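Local atomic coordinates of transmembrane oligosaccharyl transferase (Archaeoglobus fulgidus, PDB entry 3WAJ), a protein that belongs to the STT3/AglB family of membrane-embedded oligosaccharyl transferases, joining a helical transmembrane region to a soluble C-terminal region. Residues A[17-20]-A[21-25]; A[200-203]-A[204-208]; A[598-602]-A[603-607]. All coordinates share one frame; numbering follows the deposited sequence.

Interaction 1 of 3, residues A[17-20]-A[21-25]; sequences LVIA and ALISV
I19 and I23 meet one turn apart near the start of helix 19-30, where the side chain of I23 runs back over the turn that precedes it. Along the longer branch, CB, CG1 and CD1 each meet that turn. CB lies 3.5 Å from the carbonyl oxygen of A20. CG1, set beside its own backbone N and anti to the carbonyl carbon (chi1 -50°), comes within 3.2 Å of I19 O and also approaches A20 CA. CD1, at the end of an extended chain, passes I19 O and reaches CG2 of I19 at 3.8 Å, the two side chains crossing at a slant.

Beneath this apolar contact the backbone of the first turn is pinned by I19 O, which accepts two amides. I23 N approaches it in the carbonyl plane at 2.9 Å, whereas L22 N, at 2.8 Å, sits well above that plane. A20 O takes the amide of S24 at 2.7 Å. Toward the N-terminal side the order is less regular: L22 N makes a weak bond to V18 O, against which L22 CG also rests. S24 touches V118 of helix 102-118. The chemistry is that of a membrane helix beginning: amides three or four residues on take up the carbonyls of I19 and A20, and the carbons of A20 and I23 lie on F142 of helix 134-144, while V18, I19 and L22 are more open.

Interaction 2 of 3, residues A[200-203]-A[204-208]; sequences YPVI and AGITI
Helix 199-214, one of the helices of the STT3 N-terminal region, carries this contact between residues about one turn apart, with I203 and I206 meeting through their CD1 methyls at 4.3 Å. CD1 of I206 also lies 4.4 Å from V202 CG1, a loose apolar approach. Closer in, I206 CG1 is 3.3 Å from V202 O, because it lies beside its own backbone N (chi1 -78°) and trails back along the helix.

The amides of A204, G205 and T207 make regular bonds four residues back: A204 N to Y200 O, G205 N to P201 O at 2.8 Å with a nearly straight N-H (164°), and T207 N to I203 O at 3.0 Å. That of I206 is split into two weak bonds, to V202 O and I203 O. T207 turns its hydroxyl back to the chain: OG1 donates to A204 O at 2.6 Å, arriving on the same face of that carbonyl as I208 N. OG1 is also hydrogen-bonded to T176 OG1 of helix 163-181, while P201 packs on V252 of helix 243-261. A threonine hydroxyl folded onto a carbonyl of the preceding turn is a common feature of alpha-helices, including those of membrane bundles, and here it engages a hydroxyl on the buried side facing helix 163-181.

Interaction 3 of 3, residues A[598-602]-A[603-607]; sequences FVAEK and LNVKY
V599 and L603 run alongside each other in the same direction at the C-terminal end of helix 593-602, with V599 CG1 4.0 Å from L603 CD1. This is one half of the tightly packed part. L603 CG sits beside its backbone N (chi1 -51°), which lays it 3.5 Å from V599 O. The other half is formed beyond the turn, where V605 folds back so that its CG1 rests 3.8 Å from A600 CB and 3.4 Å from A600 O.

A Schellman motif closes the helix between these two patches. V605 N reaches A600 O at 3.0 Å in a fairly straight bond (163°), and N604 N bonds to E601 O, also at 3.0 Å, from high above the carbonyl plane. N604 takes positive phi (53°), which swings the chain out of the helix and into the strand. L603 N still makes a helical bond to V599 O.

The loose side belongs to K602, exposed, whose bent chain leads away from the turn. E601 and N604 put their polar ends on partners outside it: the E601 carboxylate forms a salt bridge with R776, and N604 ND2 is hydrogen-bonded to Y74 OH. On the buried side V599 and A600 pack on F587 of helix 584-588, and A600 also touches Y693 of strand 693-698. The turn thus delivers the chain into strand 605-611, the central strand of a mixed sheet, between strands 546-548 and 771-776.

How the interactions relate
The three contacts follow one another along the chain without touching. Interactions 1 and 2 both belong to the STT3 N-terminal region, their centres 27 Å apart and their nearest atoms about 17 Å apart, on separate helices of one bundle. Interaction 3 lies in the AglB core range, across the centre of the chain from both, with its centre 52 Å from that of interaction 1 and 50 Å from that of interaction 2. The zinc ion, bound by D47, D161 and H163, has none of its ligands in these segments. Helix 163-181, which begins at the zinc ligand H163, also supplies T176, the partner of T207 in interaction 2.

Interaction 1 of 3, residues A[17-20]-A[21-25]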
loop_
_atom_site.group_PDB
_atom_site.type_symbol
_atom_site.label_atom_id
_atom_site.label_comp_id
_atom_site.label_asym_id
_atom_site.label_seq_id
_atom_site.Cartn_x
_atom_site.Cartn_y
_atom_site.Cartn_z
ATOM N N LEU A 17 18.204 28.711 -2.604
ATOM C CA LEU A 17 17.898 27.543 -1.768
ATOM C C LEU A 17 16.916 27.874 -0.640
ATOM O O LEU A 17 16.749 27.098 0.308
ATOM C CB LEU A 17 19.176 26.940 -1.178
ATOM C CG LEU A 17 20.255 26.485 -2.156
ATOM C CD1 LEU A 17 21.265 25.588 -1.450
ATOM C CD2 LEU A 17 19.636 25.780 -3.350
ATOM N N VAL A 18 16.266 29.028 -0.746
ATOM C CA VAL A 18 15.198 29.374 0.178
ATOM C C VAL A 18 13.870 29.535 -0.573
ATOM O O VAL A 18 12.807 29.320 0.002
ATOM C CB VAL A 18 15.539 30.627 1.015
ATOM C CG1 VAL A 18 14.687 30.670 2.282
ATOM C CG2 VAL A 18 17.007 30.627 1.387
ATOM N N ILE A 19 13.938 29.881 -1.859
ATOM C CA ILE A 19 12.736 30.046 -2.685
ATOM C C ILE A 19 12.028 28.718 -2.928
ATOM O O ILE A 19 10.864 28.538 -2.557
ATOM C CB ILE A 19 13.058 30.668 -4.065
ATOM C CG1 ILE A 19 13.655 32.066 -3.896
ATOM C CG2 ILE A 19 11.806 30.703 -4.946
ATOM C CD1 ILE A 19 12.829 32.965 -2.995
ATOM N N ALA A 20 12.741 27.799 -3.574
ATOM C CA ALA A 20 12.244 26.448 -3.811
ATOM C C ALA A 20 11.837 25.769 -2.501
ATOM O O ALA A 20 10.836 25.062 -2.460
ATOM C CB ALA A 20 13.291 25.627 -4.542
ATOM N N ALA A 21 12.602 26.004 -1.434
ATOM C CA ALA A 21 12.259 25.469 -0.113
ATOM C C ALA A 21 10.886 25.945 0.339
ATOM O O ALA A 21 10.218 25.266 1.115
ATOM C CB ALA A 21 13.314 25.823 0.928
ATOM N N LEU A 22 10.471 27.113 -0.147
ATOM C CA LEU A 22 9.152 27.663 0.176
ATOM C C LEU A 22 8.085 27.098 -0.763
ATOM O O LEU A 22 6.971 26.802 -0.336
ATOM C CB LEU A 22 9.172 29.193 0.113
ATOM C CG LEU A 22 10.034 29.918 1.151
ATOM C CD1 LEU A 22 10.088 31.404 0.855
ATOM C CD2 LEU A 22 9.534 29.676 2.569
ATOM N N ILE A 23 8.438 26.955 -2.037
ATOM C CA ILE A 23 7.572 26.318 -3.021
ATOM C C ILE A 23 7.300 24.872 -2.605
ATOM O O ILE A 23 6.218 24.324 -2.850
ATOM C CB ILE A 23 8.232 26.350 -4.421
ATOM C CG1 ILE A 23 8.717 27.774 -4.733
ATOM C CG2 ILE A 23 7.278 25.820 -5.502
ATOM C CD1 ILE A 23 9.523 27.895 -5.997
ATOM N N SER A 24 8.291 24.263 -1.960
ATOM C CA SER A 24 8.184 22.878 -1.530
ATOM C C SER A 24 7.280 22.769 -0.295
ATOM O O SER A 24 6.501 21.821 -0.171
ATOM C CB SER A 24 9.575 22.299 -1.257
ATOM O OG SER A 24 9.539 20.889 -1.185
ATOM N N VAL A 25 7.378 23.741 0.609
ATOM C CA VAL A 25 6.488 23.774 1.760
ATOM C C VAL A 25 5.068 24.019 1.284
ATOM O O VAL A 25 4.128 23.380 1.757
ATOM C CB VAL A 25 6.883 24.852 2.784
ATOM C CG1 VAL A 25 5.852 24.921 3.917
ATOM C CG2 VAL A 25 8.250 24.564 3.358
#

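Interaction 2 of 3, residues A[200-203]-A[204-208]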
loop_
_atom_site.group_PDB
_atom_site.type_symbol
_atom_site.label_atom_id
_atom_site.label_comp_id
_atom_site.label_asym_id
_atom_site.label_seq_id
_atom_site.Cartn_x
_atom_site.Cartn_y
_atom_site.Cartn_z
ATOM N N TYR A 200 34.957 12.711 6.375
ATOM C CA TYR A 200 34.232 12.703 5.107
ATOM C C TYR A 200 33.731 11.294 4.693
ATOM O O TYR A 200 32.556 11.135 4.351
ATOM C CB TYR A 200 35.025 13.422 4.000
ATOM C CG TYR A 200 35.349 14.878 4.319
ATOM C CD1 TYR A 200 34.624 15.915 3.747
ATOM C CD2 TYR A 200 36.388 15.216 5.189
ATOM C CE1 TYR A 200 34.919 17.249 4.027
ATOM C CE2 TYR A 200 36.682 16.549 5.479
ATOM C CZ TYR A 200 35.942 17.555 4.895
ATOM O OH TYR A 200 36.229 18.868 5.180
ATOM N N PRO A 201 34.606 10.263 4.734
ATOM C CA PRO A 201 34.050 8.926 4.469
ATOM C C PRO A 201 33.134 8.406 5.581
ATOM O O PRO A 201 32.138 7.761 5.256
ATOM C CB PRO A 201 35.299 8.040 4.338
ATOM C CG PRO A 201 36.387 8.794 5.036
ATOM C CD PRO A 201 36.079 10.236 4.775
ATOM N N VAL A 202 33.468 8.668 6.847
ATOM C CA VAL A 202 32.618 8.281 7.983
ATOM C C VAL A 202 31.170 8.781 7.820
ATOM O O VAL A 202 30.210 8.051 8.106
ATOM C CB VAL A 202 33.227 8.735 9.342
ATOM C CG1 VAL A 202 32.200 8.657 10.471
ATOM C CG2 VAL A 202 34.445 7.887 9.686
ATOM N N ILE A 203 31.027 10.016 7.344
ATOM C CA ILE A 203 29.716 10.582 7.050
ATOM C C ILE A 203 29.024 9.778 5.947
ATOM O O ILE A 203 27.853 9.405 6.075
ATOM C CB ILE A 203 29.816 12.067 6.609
ATOM C CG1 ILE A 203 30.244 12.962 7.776
ATOM C CG2 ILE A 203 28.499 12.552 6.005
ATOM C CD1 ILE A 203 29.475 12.731 9.050
ATOM N N ALA A 204 29.755 9.519 4.865
ATOM C CA ALA A 204 29.208 8.793 3.724
ATOM C C ALA A 204 28.754 7.392 4.146
ATOM O O ALA A 204 27.709 6.905 3.709
ATOM C CB ALA A 204 30.231 8.708 2.616
ATOM N N GLY A 205 29.544 6.749 4.999
ATOM C CA GLY A 205 29.175 5.466 5.561
ATOM C C GLY A 205 27.907 5.573 6.394
ATOM O O GLY A 205 27.154 4.609 6.511
ATOM N N ILE A 206 27.670 6.750 6.972
ATOM C CA ILE A 206 26.481 6.975 7.792
ATOM C C ILE A 206 25.246 7.075 6.916
ATOM O O ILE A 206 24.200 6.517 7.242
ATOM C CB ILE A 206 26.624 8.231 8.702
ATOM C CG1 ILE A 206 27.495 7.913 9.916
ATOM C CG2 ILE A 206 25.275 8.716 9.186
ATOM C CD1 ILE A 206 27.868 9.120 10.735
ATOM N N THR A 207 25.372 7.786 5.800
ATOM C CA THR A 207 24.261 7.936 4.863
ATOM C C THR A 207 23.873 6.584 4.254
ATOM O O THR A 207 22.692 6.303 4.067
ATOM C CB THR A 207 24.578 8.950 3.758
ATOM O OG1 THR A 207 25.713 8.493 3.017
ATOM C CG2 THR A 207 24.876 10.315 4.355
ATOM N N ILE A 208 24.858 5.740 3.954
ATOM C CA ILE A 208 24.524 4.392 3.496
ATOM C C ILE A 208 23.792 3.625 4.595
ATOM O O ILE A 208 22.679 3.123 4.382
ATOM C CB ILE A 208 25.747 3.605 3.025
ATOM C CG1 ILE A 208 26.255 4.190 1.704
ATOM C CG2 ILE A 208 25.391 2.115 2.849
ATOM C CD1 ILE A 208 27.518 3.556 1.202
#

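Interaction 3 of 3, residues A[598-602]-A[603-607]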
loop_
_atom_site.group_PDB
_atom_site.type_symbol
_atom_site.label_atom_id
_atom_site.label_comp_id
_atom_site.label_asym_id
_atom_site.label_seq_id
_atom_site.Cartn_x
_atom_site.Cartn_y
_atom_site.Cartn_z
ATOM N N PHE A 598 -15.744 -22.967 7.552
ATOM C CA PHE A 598 -14.480 -23.676 7.620
ATOM C C PHE A 598 -13.341 -22.663 7.676
ATOM O O PHE A 598 -12.461 -22.737 8.534
ATOM C CB PHE A 598 -14.326 -24.629 6.422
ATOM C CG PHE A 598 -12.892 -24.922 6.060
ATOM C CD1 PHE A 598 -12.126 -25.799 6.829
ATOM C CD2 PHE A 598 -12.302 -24.319 4.950
ATOM C CE1 PHE A 598 -10.789 -26.058 6.501
ATOM C CE2 PHE A 598 -10.959 -24.571 4.612
ATOM C CZ PHE A 598 -10.205 -25.438 5.390
ATOM N N VAL A 599 -13.366 -21.700 6.765
ATOM C CA VAL A 599 -12.314 -20.692 6.718
ATOM C C VAL A 599 -12.279 -19.849 7.999
ATOM O O VAL A 599 -11.199 -19.596 8.565
ATOM C CB VAL A 599 -12.477 -19.793 5.482
ATOM C CG1 VAL A 599 -11.506 -18.602 5.534
ATOM C CG2 VAL A 599 -12.290 -20.615 4.217
ATOM N N ALA A 600 -13.462 -19.435 8.460
ATOM C CA ALA A 600 -13.554 -18.525 9.603
ATOM C C ALA A 600 -13.109 -19.206 10.882
ATOM O O ALA A 600 -12.454 -18.596 11.716
ATOM C CB ALA A 600 -14.956 -17.973 9.752
ATOM N N GLU A 601 -13.488 -20.471 11.033
ATOM C CA GLU A 601 -13.098 -21.248 12.197
ATOM C C GLU A 601 -11.577 -21.362 12.294
ATOM O O GLU A 601 -11.019 -21.116 13.354
ATOM C CB GLU A 601 -13.738 -22.629 12.155
ATOM C CG GLU A 601 -13.618 -23.408 13.458
ATOM C CD GLU A 601 -14.499 -22.862 14.586
ATOM O OE1 GLU A 601 -15.189 -21.829 14.401
ATOM O OE2 GLU A 601 -14.492 -23.473 15.679
ATOM N N LYS A 602 -10.921 -21.708 11.181
ATOM C CA LYS A 602 -9.457 -21.792 11.115
ATOM C C LYS A 602 -8.760 -20.526 11.560
ATOM O O LYS A 602 -7.710 -20.593 12.188
ATOM C CB LYS A 602 -8.989 -22.122 9.690
ATOM C CG LYS A 602 -9.344 -23.523 9.217
ATOM C CD LYS A 602 -8.568 -24.590 9.977
ATOM C CE LYS A 602 -9.234 -25.955 9.814
ATOM N NZ LYS A 602 -8.751 -26.991 10.790
ATOM N N LEU A 603 -9.336 -19.375 11.212
ATOM C CA LEU A 603 -8.711 -18.091 11.517
ATOM C C LEU A 603 -9.366 -17.452 12.722
ATOM O O LEU A 603 -9.065 -16.306 13.074
ATOM C CB LEU A 603 -8.758 -17.161 10.308
ATOM C CG LEU A 603 -8.215 -17.823 9.036
ATOM C CD1 LEU A 603 -8.628 -17.052 7.785
ATOM C CD2 LEU A 603 -6.696 -17.983 9.112
ATOM N N ASN A 604 -10.266 -18.202 13.353
ATOM C CA ASN A 604 -10.897 -17.743 14.580
ATOM C C ASN A 604 -11.519 -16.344 14.418
ATOM O O ASN A 604 -11.297 -15.446 15.250
ATOM C CB ASN A 604 -9.842 -17.714 15.689
ATOM C CG ASN A 604 -10.442 -17.601 17.060
ATOM O OD1 ASN A 604 -11.490 -18.195 17.339
ATOM N ND2 ASN A 604 -9.790 -16.820 17.933
ATOM N N VAL A 605 -12.282 -16.129 13.349
ATOM C CA VAL A 605 -12.829 -14.788 13.173
ATOM C C VAL A 605 -14.098 -14.597 13.992
ATOM O O VAL A 605 -14.891 -15.523 14.163
ATOM C CB VAL A 605 -13.026 -14.372 11.684
ATOM C CG1 VAL A 605 -12.347 -15.340 10.733
ATOM C CG2 VAL A 605 -14.495 -14.206 11.353
ATOM N N LYS A 606 -14.266 -13.390 14.516
ATOM C CA LYS A 606 -15.479 -13.037 15.220
ATOM C C LYS A 606 -16.206 -11.855 14.540
ATOM O O LYS A 606 -17.413 -11.661 14.711
ATOM C CB LYS A 606 -15.168 -12.719 16.683
ATOM C CG LYS A 606 -16.422 -12.587 17.516
ATOM C CD LYS A 606 -16.162 -12.171 18.972
ATOM C CE LYS A 606 -17.438 -12.448 19.791
ATOM N NZ LYS A 606 -17.548 -11.559 20.970
ATOM N N TYR A 607 -15.473 -11.071 13.761
ATOM C CA TYR A 607 -16.087 -9.972 13.014
ATOM C C TYR A 607 -15.642 -9.951 11.573
ATOM O O TYR A 607 -14.502 -10.299 11.249
ATOM C CB TYR A 607 -15.796 -8.615 13.660
ATOM C CG TYR A 607 -16.313 -8.564 15.063
ATOM C CD1 TYR A 607 -17.641 -8.239 15.309
ATOM C CD2 TYR A 607 -15.496 -8.895 16.140
ATOM C CE1 TYR A 607 -18.142 -8.210 16.585
ATOM C CE2 TYR A 607 -15.985 -8.868 17.436
ATOM C CZ TYR A 607 -17.316 -8.529 17.648
ATOM O OH TYR A 607 -17.839 -8.500 18.919
#